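Local atomic coordinates of DUF1214 domain-containing protein (Burkholderia cenocepacia, PDB entry 6ANS), a protein that is of unknown function, has two sequence regions of the DUF1214 family and binds a sodium ion. Residues L285-V298 against A334-R346. Sequence-based numbering, arbitrary orientation.
Sequences LAADEALVIDVDTV and ADGGVTVIVAATR
Gly337 lays its CA 3.3 Å from Val295 O, and glycine suits this entry to strand 338-343 because a CB would run into that oxygen; its N is tied back to Asp335 OD1 in an Asx turn. Val338 then pairs with Val295 through two backbone hydrogen bonds, while its CG2 meets Val298 CG2 at 3.6 Å. On the other face, Thr339 suits its place because its hydroxyl can donate: OG1, anti to the carbonyl carbon (chi1 -59°), bonds Asp294 OD1 (2.5 Å) nearly along the carboxylate C-O axis. Asn333 also bonds this hydroxyl; Arg377 and Arg379 form long, weak ion pairs with Asp294 OD2. Val340, like Val338 beta-branched and apolar on a buried face, exchanges two backbone bonds with Ile293. Ile341 brings CD1 (chi2 -82°) to within 3.7 Å of both Val292 CG1 and CG2, and Leu386 of helix 383-389 touches it. Val342 N and O bond Leu291 O and N, and its branches spread, CG1 to Leu285 CD1 (3.8 Å) and CG2 to Ile293 CD1. Past Ala343, a water accepts from Ala344 N and donates to Ala287 O and Glu289 O. This is antiparallel pairing of the two central strands in a four-stranded mixed sheet.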
# COMPACT_ATOMS: atom_id res chain seq x y z
N LEU A 285 -3.07 -26.24 19.28
CA LEU A 285 -3.95 -26.30 20.44
C LEU A 285 -5.38 -26.62 20.02
O LEU A 285 -5.93 -25.96 19.13
CB LEU A 285 -3.95 -24.98 21.22
CG LEU A 285 -2.67 -24.57 21.95
CD1 LEU A 285 -2.80 -23.12 22.45
CD2 LEU A 285 -2.41 -25.53 23.11
N ALA A 286 -5.98 -27.60 20.68
CA ALA A 286 -7.41 -27.80 20.57
C ALA A 286 -8.15 -26.65 21.26
O ALA A 286 -7.57 -25.86 22.01
CB ALA A 286 -7.83 -29.14 21.19
N ALA A 287 -9.46 -26.56 21.00
CA ALA A 287 -10.25 -25.46 21.53
C ALA A 287 -10.24 -25.45 23.06
O ALA A 287 -10.28 -24.37 23.66
CB ALA A 287 -11.68 -25.54 21.01
N ASP A 288 -10.16 -26.62 23.69
CA ASP A 288 -10.20 -26.72 25.15
C ASP A 288 -8.81 -26.68 25.78
O ASP A 288 -8.69 -26.91 26.99
CB ASP A 288 -10.91 -28.00 25.58
CG ASP A 288 -10.21 -29.27 25.09
OD1 ASP A 288 -9.19 -29.17 24.39
OD2 ASP A 288 -10.67 -30.38 25.45
N GLU A 289 -7.77 -26.41 25.00
CA GLU A 289 -6.40 -26.40 25.50
C GLU A 289 -5.83 -24.99 25.54
O GLU A 289 -6.24 -24.10 24.79
CB GLU A 289 -5.51 -27.29 24.64
CG GLU A 289 -5.86 -28.77 24.72
CD GLU A 289 -5.00 -29.61 23.82
OE1 GLU A 289 -4.66 -29.13 22.71
OE2 GLU A 289 -4.64 -30.74 24.21
N ALA A 290 -4.86 -24.81 26.43
CA ALA A 290 -4.14 -23.56 26.53
C ALA A 290 -2.65 -23.86 26.64
O ALA A 290 -2.25 -24.89 27.19
CB ALA A 290 -4.60 -22.74 27.75
N LEU A 291 -1.84 -22.96 26.08
CA LEU A 291 -0.39 -23.03 26.20
C LEU A 291 0.04 -22.02 27.25
O LEU A 291 -0.17 -20.81 27.08
CB LEU A 291 0.28 -22.74 24.86
CG LEU A 291 1.81 -22.90 24.89
CD1 LEU A 291 2.21 -24.37 25.08
CD2 LEU A 291 2.44 -22.32 23.66
N VAL A 292 0.66 -22.51 28.33
CA VAL A 292 1.11 -21.67 29.43
C VAL A 292 2.60 -21.42 29.26
O VAL A 292 3.40 -22.36 29.33
CB VAL A 292 0.82 -22.32 30.79
CG1 VAL A 292 1.24 -21.37 31.92
CG2 VAL A 292 -0.66 -22.71 30.89
N ILE A 293 2.97 -20.16 29.05
CA ILE A 293 4.35 -19.75 28.87
C ILE A 293 4.79 -18.99 30.12
O ILE A 293 4.05 -18.13 30.62
CB ILE A 293 4.52 -18.86 27.62
CG1 ILE A 293 3.83 -19.50 26.41
CG2 ILE A 293 5.99 -18.60 27.34
CD1 ILE A 293 3.77 -18.58 25.19
N ASP A 294 5.99 -19.31 30.62
CA ASP A 294 6.51 -18.73 31.85
C ASP A 294 7.97 -18.34 31.68
O ASP A 294 8.76 -19.12 31.12
CB ASP A 294 6.43 -19.70 33.03
CG ASP A 294 5.03 -19.85 33.58
OD1 ASP A 294 4.51 -18.87 34.15
OD2 ASP A 294 4.45 -20.94 33.41
N VAL A 295 8.32 -17.17 32.19
CA VAL A 295 9.70 -16.79 32.46
C VAL A 295 9.79 -16.47 33.95
O VAL A 295 8.94 -15.76 34.49
CB VAL A 295 10.16 -15.60 31.59
CG1 VAL A 295 10.27 -16.03 30.12
CG2 VAL A 295 9.22 -14.41 31.74
N ASP A 296 10.78 -17.07 34.63
CA ASP A 296 10.86 -16.93 36.08
C ASP A 296 11.31 -15.54 36.49
O ASP A 296 10.90 -15.04 37.54
CB ASP A 296 11.80 -18.00 36.65
CG ASP A 296 11.26 -19.40 36.43
OD1 ASP A 296 10.03 -19.54 36.32
OD2 ASP A 296 12.07 -20.36 36.36
N THR A 297 12.14 -14.90 35.67
CA THR A 297 12.55 -13.52 35.87
C THR A 297 12.43 -12.80 34.54
O THR A 297 12.34 -13.42 33.48
CB THR A 297 14.00 -13.42 36.37
OG1 THR A 297 14.88 -14.01 35.40
CG2 THR A 297 14.19 -14.13 37.71
N VAL A 298 12.40 -11.48 34.59
CA VAL A 298 12.47 -10.64 33.40
C VAL A 298 13.82 -9.94 33.39
O VAL A 298 14.13 -9.19 34.33
CB VAL A 298 11.32 -9.62 33.35
CG1 VAL A 298 11.43 -8.78 32.09
CG2 VAL A 298 9.99 -10.34 33.39
N ALA A 334 3.57 -11.92 41.17
CA ALA A 334 4.04 -11.35 42.43
C ALA A 334 5.54 -11.55 42.62
O ALA A 334 6.25 -10.63 43.07
CB ALA A 334 3.26 -11.96 43.60
N ASP A 335 6.05 -12.73 42.29
CA ASP A 335 7.46 -13.06 42.43
C ASP A 335 8.34 -12.44 41.34
O ASP A 335 9.52 -12.81 41.24
CB ASP A 335 7.64 -14.58 42.43
CG ASP A 335 6.93 -15.23 41.25
OD1 ASP A 335 7.16 -14.79 40.10
OD2 ASP A 335 6.14 -16.17 41.49
N GLY A 336 7.81 -11.53 40.51
CA GLY A 336 8.59 -10.92 39.46
C GLY A 336 8.60 -11.65 38.12
O GLY A 336 9.03 -11.06 37.11
N GLY A 337 8.13 -12.89 38.07
CA GLY A 337 8.04 -13.59 36.80
C GLY A 337 6.90 -13.05 35.95
O GLY A 337 6.16 -12.14 36.33
N VAL A 338 6.79 -13.60 34.75
CA VAL A 338 5.72 -13.25 33.83
C VAL A 338 5.14 -14.52 33.24
O VAL A 338 5.89 -15.42 32.81
CB VAL A 338 6.19 -12.29 32.72
CG1 VAL A 338 5.13 -12.16 31.66
CG2 VAL A 338 6.47 -10.90 33.31
N THR A 339 3.82 -14.61 33.23
CA THR A 339 3.08 -15.69 32.61
C THR A 339 2.25 -15.11 31.47
O THR A 339 1.68 -14.02 31.60
CB THR A 339 2.19 -16.41 33.62
OG1 THR A 339 3.00 -16.93 34.69
CG2 THR A 339 1.48 -17.57 32.97
N VAL A 340 2.24 -15.82 30.34
CA VAL A 340 1.45 -15.48 29.16
C VAL A 340 0.71 -16.74 28.72
O VAL A 340 1.33 -17.79 28.54
CB VAL A 340 2.32 -14.94 28.01
CG1 VAL A 340 1.46 -14.63 26.81
CG2 VAL A 340 3.12 -13.72 28.44
N ILE A 341 -0.60 -16.61 28.49
CA ILE A 341 -1.45 -17.75 28.17
C ILE A 341 -1.97 -17.62 26.74
O ILE A 341 -2.59 -16.60 26.40
CB ILE A 341 -2.63 -17.86 29.15
CG1 ILE A 341 -2.15 -17.83 30.60
CG2 ILE A 341 -3.47 -19.09 28.82
CD1 ILE A 341 -1.65 -19.15 31.12
N VAL A 342 -1.72 -18.64 25.92
CA VAL A 342 -2.28 -18.76 24.58
C VAL A 342 -3.54 -19.61 24.68
O VAL A 342 -3.48 -20.76 25.12
CB VAL A 342 -1.26 -19.40 23.61
CG1 VAL A 342 -1.80 -19.45 22.21
CG2 VAL A 342 0.07 -18.66 23.64
N ALA A 343 -4.69 -19.06 24.27
CA ALA A 343 -5.97 -19.75 24.41
C ALA A 343 -7.05 -19.06 23.58
O ALA A 343 -6.86 -17.95 23.07
CB ALA A 343 -6.40 -19.83 25.88
N ALA A 344 -8.21 -19.72 23.48
CA ALA A 344 -9.33 -19.17 22.72
C ALA A 344 -10.06 -18.05 23.47
O ALA A 344 -10.64 -17.16 22.83
CB ALA A 344 -10.33 -20.28 22.37
N THR A 345 -10.08 -18.10 24.80
CA THR A 345 -10.65 -17.05 25.62
C THR A 345 -9.71 -16.77 26.78
O THR A 345 -8.93 -17.63 27.19
CB THR A 345 -12.06 -17.42 26.14
OG1 THR A 345 -12.00 -18.67 26.82
CG2 THR A 345 -13.06 -17.50 25.00
N ARG A 346 -9.78 -15.55 27.31
CA ARG A 346 -8.89 -15.14 28.41
C ARG A 346 -9.23 -15.89 29.69
O ARG A 346 -10.41 -15.96 30.07
CB ARG A 346 -8.98 -13.64 28.67
CG ARG A 346 -7.88 -13.12 29.60
CD ARG A 346 -8.14 -11.67 30.00
NE ARG A 346 -7.81 -10.71 28.95
CZ ARG A 346 -6.58 -10.28 28.69
NH1 ARG A 346 -5.56 -10.71 29.42
NH2 ARG A 346 -6.37 -9.41 27.70
O HOH W 1 -8.25 -22.78 23.79